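Local coordinates for octenoyl-CoA reductase/carboxylase (Streptomyces sp., PDB 4A0S), which probably catalyses the NADPH-dependent reductive carboxylation of 2-octenoyl-CoA, a reaction that supplies an unusual extender unit for cinnabaramide polyketide biosynthesis, at residues 105-117 against 164-178. Sequence-based numbering, arbitrary orientation.
Sequences RHDQPYHVLGSDC and WGFETNFGGLAEYGV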
loop_
_atom_site.group_PDB
_atom_site.type_symbol
_atom_site.label_atom_id
_atom_site.label_comp_id
_atom_site.label_asym_id
_atom_site.label_seq_id
_atom_site.Cartn_x
_atom_site.Cartn_y
_atom_site.Cartn_z
ATOM N N ARG A 105 12.519 -28.767 23.207
ATOM C CA ARG A 105 12.923 -28.213 24.502
ATOM C C ARG A 105 11.824 -27.415 25.175
ATOM O O ARG A 105 11.754 -27.384 26.400
ATOM C CB ARG A 105 14.155 -27.325 24.370
ATOM C CG ARG A 105 15.446 -28.047 23.970
ATOM C CD ARG A 105 16.430 -26.976 23.528
ATOM N NE ARG A 105 15.776 -26.102 22.544
ATOM C CZ ARG A 105 16.051 -24.822 22.341
ATOM N NH1 ARG A 105 16.995 -24.203 23.044
ATOM N NH2 ARG A 105 15.377 -24.164 21.416
ATOM N N HIS A 106 10.960 -26.793 24.373
ATOM C CA HIS A 106 9.899 -25.945 24.894
ATOM C C HIS A 106 8.861 -26.692 25.702
ATOM O O HIS A 106 8.190 -26.102 26.547
ATOM C CB HIS A 106 9.242 -25.171 23.759
ATOM C CG HIS A 106 10.163 -24.176 23.177
ATOM N ND1 HIS A 106 10.394 -22.961 23.780
ATOM C CD2 HIS A 106 11.020 -24.259 22.138
ATOM C CE1 HIS A 106 11.317 -22.310 23.097
ATOM N NE2 HIS A 106 11.715 -23.080 22.101
ATOM N N ASP A 107 8.766 -27.992 25.456
ATOM C CA ASP A 107 7.756 -28.792 26.114
ATOM C C ASP A 107 8.344 -29.324 27.411
ATOM O O ASP A 107 9.125 -30.275 27.438
ATOM C CB ASP A 107 7.223 -29.873 25.172
ATOM C CG ASP A 107 6.272 -30.832 25.854
ATOM O OD1 ASP A 107 5.720 -30.508 26.937
ATOM O OD2 ASP A 107 6.064 -31.914 25.276
ATOM N N GLN A 108 7.973 -28.639 28.486
ATOM C CA GLN A 108 8.484 -28.878 29.816
ATOM C C GLN A 108 7.310 -28.844 30.792
ATOM O O GLN A 108 6.287 -28.213 30.491
ATOM C CB GLN A 108 9.500 -27.782 30.177
ATOM C CG GLN A 108 10.778 -27.787 29.342
ATOM C CD GLN A 108 11.510 -29.120 29.379
ATOM O OE1 GLN A 108 11.370 -29.888 30.339
ATOM N NE2 GLN A 108 12.286 -29.410 28.333
ATOM N N PRO A 109 7.449 -29.517 31.961
ATOM C CA PRO A 109 6.418 -29.482 33.003
ATOM C C PRO A 109 6.330 -28.111 33.691
ATOM O O PRO A 109 5.463 -27.890 34.544
ATOM C CB PRO A 109 6.875 -30.554 34.010
ATOM C CG PRO A 109 8.129 -31.146 33.495
ATOM C CD PRO A 109 8.638 -30.284 32.380
ATOM N N TYR A 110 7.232 -27.211 33.312
ATOM C CA TYR A 110 7.256 -25.848 33.802
ATOM C C TYR A 110 7.214 -24.947 32.582
ATOM O O TYR A 110 7.654 -25.336 31.492
ATOM C CB TYR A 110 8.532 -25.579 34.609
ATOM C CG TYR A 110 9.805 -25.831 33.833
ATOM C CD1 TYR A 110 10.363 -27.111 33.756
ATOM C CD2 TYR A 110 10.447 -24.785 33.161
ATOM C CE1 TYR A 110 11.542 -27.343 33.018
ATOM C CE2 TYR A 110 11.620 -25.008 32.432
ATOM C CZ TYR A 110 12.155 -26.280 32.367
ATOM O OH TYR A 110 13.310 -26.474 31.647
ATOM N N HIS A 111 6.666 -23.755 32.759
ATOM C CA HIS A 111 6.706 -22.773 31.715
ATOM C C HIS A 111 7.242 -21.471 32.259
ATOM O O HIS A 111 6.595 -20.830 33.087
ATOM C CB HIS A 111 5.335 -22.554 31.118
ATOM C CG HIS A 111 5.346 -21.606 29.966
ATOM N ND1 HIS A 111 4.193 -21.145 29.374
ATOM C CD2 HIS A 111 6.376 -21.041 29.289
ATOM C CE1 HIS A 111 4.515 -20.337 28.380
ATOM N NE2 HIS A 111 5.832 -20.254 28.311
ATOM N N VAL A 112 8.422 -21.090 31.780
ATOM C CA VAL A 112 9.020 -19.821 32.158
ATOM C C VAL A 112 8.448 -18.697 31.308
ATOM O O VAL A 112 8.683 -18.616 30.106
ATOM C CB VAL A 112 10.537 -19.857 32.076
ATOM C CG1 VAL A 112 11.123 -18.521 32.584
ATOM C CG2 VAL A 112 11.077 -21.065 32.886
ATOM N N LEU A 113 7.697 -17.835 31.978
ATOM C CA LEU A 113 6.947 -16.743 31.354
ATOM C C LEU A 113 7.814 -15.525 31.143
ATOM O O LEU A 113 8.964 -15.514 31.548
ATOM C CB LEU A 113 5.776 -16.359 32.254
ATOM C CG LEU A 113 4.870 -17.509 32.691
ATOM C CD1 LEU A 113 3.699 -16.910 33.412
ATOM C CD2 LEU A 113 4.388 -18.373 31.497
ATOM N N GLY A 114 7.243 -14.485 30.533
ATOM C CA GLY A 114 7.962 -13.244 30.353
ATOM C C GLY A 114 8.234 -13.098 28.881
ATOM O O GLY A 114 8.896 -13.937 28.273
ATOM N N SER A 115 7.717 -12.023 28.312
ATOM C CA SER A 115 7.690 -11.878 26.870
ATOM C C SER A 115 8.471 -10.685 26.384
ATOM O O SER A 115 8.606 -10.472 25.184
ATOM C CB SER A 115 6.247 -11.808 26.414
ATOM O OG SER A 115 5.633 -13.012 26.814
ATOM N N ASP A 116 9.019 -9.925 27.313
ATOM C CA ASP A 116 10.099 -9.017 26.939
ATOM C C ASP A 116 11.123 -8.950 28.049
ATOM O O ASP A 116 10.940 -9.547 29.121
ATOM C CB ASP A 116 9.601 -7.632 26.433
ATOM C CG ASP A 116 8.509 -7.013 27.288
ATOM O OD1 ASP A 116 8.361 -7.325 28.487
ATOM O OD2 ASP A 116 7.787 -6.163 26.744
ATOM N N CYS A 117 12.226 -8.269 27.789
ATOM C CA CYS A 117 13.230 -8.132 28.800
ATOM C C CYS A 117 14.320 -7.270 28.265
ATOM O O CYS A 117 14.376 -6.998 27.063
ATOM C CB CYS A 117 13.786 -9.488 29.241
ATOM S SG CYS A 117 15.130 -10.116 28.289
ATOM N N TRP A 164 7.398 -15.170 22.530
ATOM C CA TRP A 164 8.352 -15.536 23.544
ATOM C C TRP A 164 7.740 -15.541 24.944
ATOM O O TRP A 164 7.072 -14.577 25.333
ATOM C CB TRP A 164 9.471 -14.522 23.499
ATOM C CG TRP A 164 10.573 -14.882 24.363
ATOM C CD1 TRP A 164 11.212 -16.071 24.405
ATOM C CD2 TRP A 164 11.233 -14.025 25.291
ATOM N NE1 TRP A 164 12.222 -16.029 25.330
ATOM C CE2 TRP A 164 12.257 -14.778 25.890
ATOM C CE3 TRP A 164 11.034 -12.703 25.699
ATOM C CZ2 TRP A 164 13.099 -14.251 26.870
ATOM C CZ3 TRP A 164 11.875 -12.171 26.667
ATOM C CH2 TRP A 164 12.904 -12.948 27.238
ATOM N N GLY A 165 7.955 -16.632 25.679
ATOM C CA GLY A 165 7.444 -16.752 27.045
ATOM C C GLY A 165 5.952 -16.991 27.148
ATOM O O GLY A 165 5.416 -17.044 28.247
ATOM N N PHE A 166 5.278 -17.121 26.007
ATOM C CA PHE A 166 3.855 -17.421 25.982
ATOM C C PHE A 166 3.579 -18.695 25.185
ATOM O O PHE A 166 3.081 -19.653 25.734
ATOM C CB PHE A 166 3.037 -16.232 25.455
ATOM C CG PHE A 166 1.568 -16.468 25.489
ATOM C CD1 PHE A 166 0.870 -16.444 26.696
ATOM C CD2 PHE A 166 0.879 -16.758 24.323
ATOM C CE1 PHE A 166 -0.503 -16.683 26.739
ATOM C CE2 PHE A 166 -0.502 -16.996 24.349
ATOM C CZ PHE A 166 -1.193 -16.960 25.571
ATOM N N GLU A 167 3.922 -18.705 23.900
ATOM C CA GLU A 167 3.946 -19.958 23.134
ATOM C C GLU A 167 5.339 -20.564 23.105
ATOM O O GLU A 167 5.563 -21.581 22.448
ATOM C CB GLU A 167 3.455 -19.751 21.697
ATOM C CG GLU A 167 1.978 -19.443 21.576
ATOM C CD GLU A 167 1.704 -17.989 21.281
ATOM O OE1 GLU A 167 2.668 -17.256 20.988
ATOM O OE2 GLU A 167 0.509 -17.574 21.314
ATOM N N THR A 168 6.286 -19.926 23.781
ATOM C CA THR A 168 7.602 -20.513 23.926
ATOM C C THR A 168 7.958 -20.544 25.381
ATOM O O THR A 168 7.436 -19.775 26.175
ATOM C CB THR A 168 8.740 -19.762 23.180
ATOM O OG1 THR A 168 9.227 -18.681 23.971
ATOM C CG2 THR A 168 8.296 -19.279 21.804
ATOM N N ASN A 169 8.885 -21.423 25.708
ATOM C CA ASN A 169 9.387 -21.476 27.040
ATOM C C ASN A 169 10.566 -20.524 27.149
ATOM O O ASN A 169 10.935 -19.841 26.178
ATOM C CB ASN A 169 9.818 -22.898 27.381
ATOM C CG ASN A 169 9.455 -23.279 28.794
ATOM O OD1 ASN A 169 9.595 -22.473 29.721
ATOM N ND2 ASN A 169 8.989 -24.511 28.975
ATOM N N PHE A 170 11.147 -20.489 28.337
ATOM C CA PHE A 170 12.413 -19.787 28.571
ATOM C C PHE A 170 12.230 -18.297 28.366
ATOM O O PHE A 170 13.078 -17.609 27.796
ATOM C CB PHE A 170 13.547 -20.384 27.730
ATOM C CG PHE A 170 13.468 -21.884 27.619
ATOM C CD1 PHE A 170 13.444 -22.671 28.774
ATOM C CD2 PHE A 170 13.389 -22.502 26.378
ATOM C CE1 PHE A 170 13.336 -24.077 28.694
ATOM C CE2 PHE A 170 13.294 -23.890 26.267
ATOM C CZ PHE A 170 13.268 -24.688 27.444
ATOM N N GLY A 171 11.088 -17.824 28.856
ATOM C CA GLY A 171 10.768 -16.424 28.835
ATOM C C GLY A 171 11.636 -15.574 29.748
ATOM O O GLY A 171 12.532 -16.072 30.448
ATOM N N GLY A 172 11.342 -14.280 29.743
ATOM C CA GLY A 172 12.197 -13.295 30.374
ATOM C C GLY A 172 11.944 -13.004 31.841
ATOM O O GLY A 172 12.698 -12.248 32.443
ATOM N N LEU A 173 10.892 -13.574 32.421
ATOM C CA LEU A 173 10.665 -13.365 33.857
ATOM C C LEU A 173 11.471 -14.381 34.664
ATOM O O LEU A 173 10.942 -15.270 35.329
ATOM C CB LEU A 173 9.186 -13.382 34.194
ATOM C CG LEU A 173 8.486 -12.085 33.780
ATOM C CD1 LEU A 173 7.008 -12.318 33.672
ATOM C CD2 LEU A 173 8.768 -10.985 34.773
ATOM N N ALA A 174 12.780 -14.235 34.572
ATOM C CA ALA A 174 13.712 -15.210 35.101
ATOM C C ALA A 174 15.048 -14.529 35.058
ATOM O O ALA A 174 15.165 -13.441 34.505
ATOM C CB ALA A 174 13.738 -16.445 34.204
ATOM N N GLU A 175 16.059 -15.181 35.603
ATOM C CA GLU A 175 17.387 -14.612 35.611
ATOM C C GLU A 175 18.043 -14.802 34.252
ATOM O O GLU A 175 18.939 -14.058 33.896
ATOM C CB GLU A 175 18.217 -15.237 36.718
ATOM C CG GLU A 175 17.691 -14.879 38.113
ATOM C CD GLU A 175 18.766 -14.959 39.182
ATOM O OE1 GLU A 175 19.592 -15.882 39.136
ATOM O OE2 GLU A 175 18.797 -14.084 40.070
ATOM N N TYR A 176 17.576 -15.785 33.497
ATOM C CA TYR A 176 18.056 -15.976 32.139
ATOM C C TYR A 176 16.889 -16.191 31.249
ATOM O O TYR A 176 15.852 -16.689 31.682
ATOM C CB TYR A 176 18.981 -17.194 32.028
ATOM C CG TYR A 176 20.243 -17.025 32.808
ATOM C CD1 TYR A 176 20.300 -17.425 34.139
ATOM C CD2 TYR A 176 21.385 -16.468 32.231
ATOM C CE1 TYR A 176 21.438 -17.279 34.880
ATOM C CE2 TYR A 176 22.545 -16.298 32.981
ATOM C CZ TYR A 176 22.549 -16.718 34.315
ATOM O OH TYR A 176 23.652 -16.580 35.123
ATOM N N GLY A 177 17.080 -15.850 29.982
ATOM C CA GLY A 177 16.061 -16.040 28.963
ATOM C C GLY A 177 16.784 -16.667 27.792
ATOM O O GLY A 177 17.973 -16.402 27.568
ATOM N N VAL A 178 16.078 -17.528 27.071
ATOM C CA VAL A 178 16.600 -18.099 25.837
ATOM C C VAL A 178 15.782 -17.496 24.704
ATOM O O VAL A 178 14.544 -17.543 24.697
ATOM C CB VAL A 178 16.523 -19.635 25.818
ATOM C CG1 VAL A 178 16.879 -20.183 24.427
ATOM C CG2 VAL A 178 17.453 -20.221 26.878
#
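Asn169 lays its amide across residues 106-112 and bonds there through both ends. ND2 donates to His106 O and Tyr110 O, each 3.0 Å away and close to the amide plane, while OD1 accepts from Val112 N at 2.7 Å. Phe170 N also donates to OD1, so four hydrogen bonds fix the amide's rotation. The His106 ring runs alongside Asn169, pointing the opposite way, with 29° between ring and amide planes; its ND1 accepts a hydrogen bond from Asn169 N in the ring plane (2.9 Å) and so carries no hydrogen. Over one face of that imidazole lies Phe170 CE2, the two rings inclined at 45°. His111, with CG anti to the backbone N (chi1 -176°), reaches the 164-168 turn, where NE2 donates to Thr168 O (2.7 Å) from above the carbonyl plane; its ND1 bonds Thr89. Both segments belong to the GroES-like domain of this medium-chain dehydrogenase/reductase fold, and the turn carries Phe166, whose side chain touches bound octanoyl-CoA. Further along, the CA atoms of Gly114 and Gly172 lie 4.2 Å apart, where Gly172 N donates to Gly114 O; beside them Leu173 N bonds Leu113 O. Trp164 covers this junction, with Gly114 O over one indole face and Ser115 O at the edge, while Cys117 SG approaches CH2 obliquely at 3.8 Å. Ser115 OG meets Trp164 O nearly along the C=O axis (2.6 Å) and also bonds Asn77.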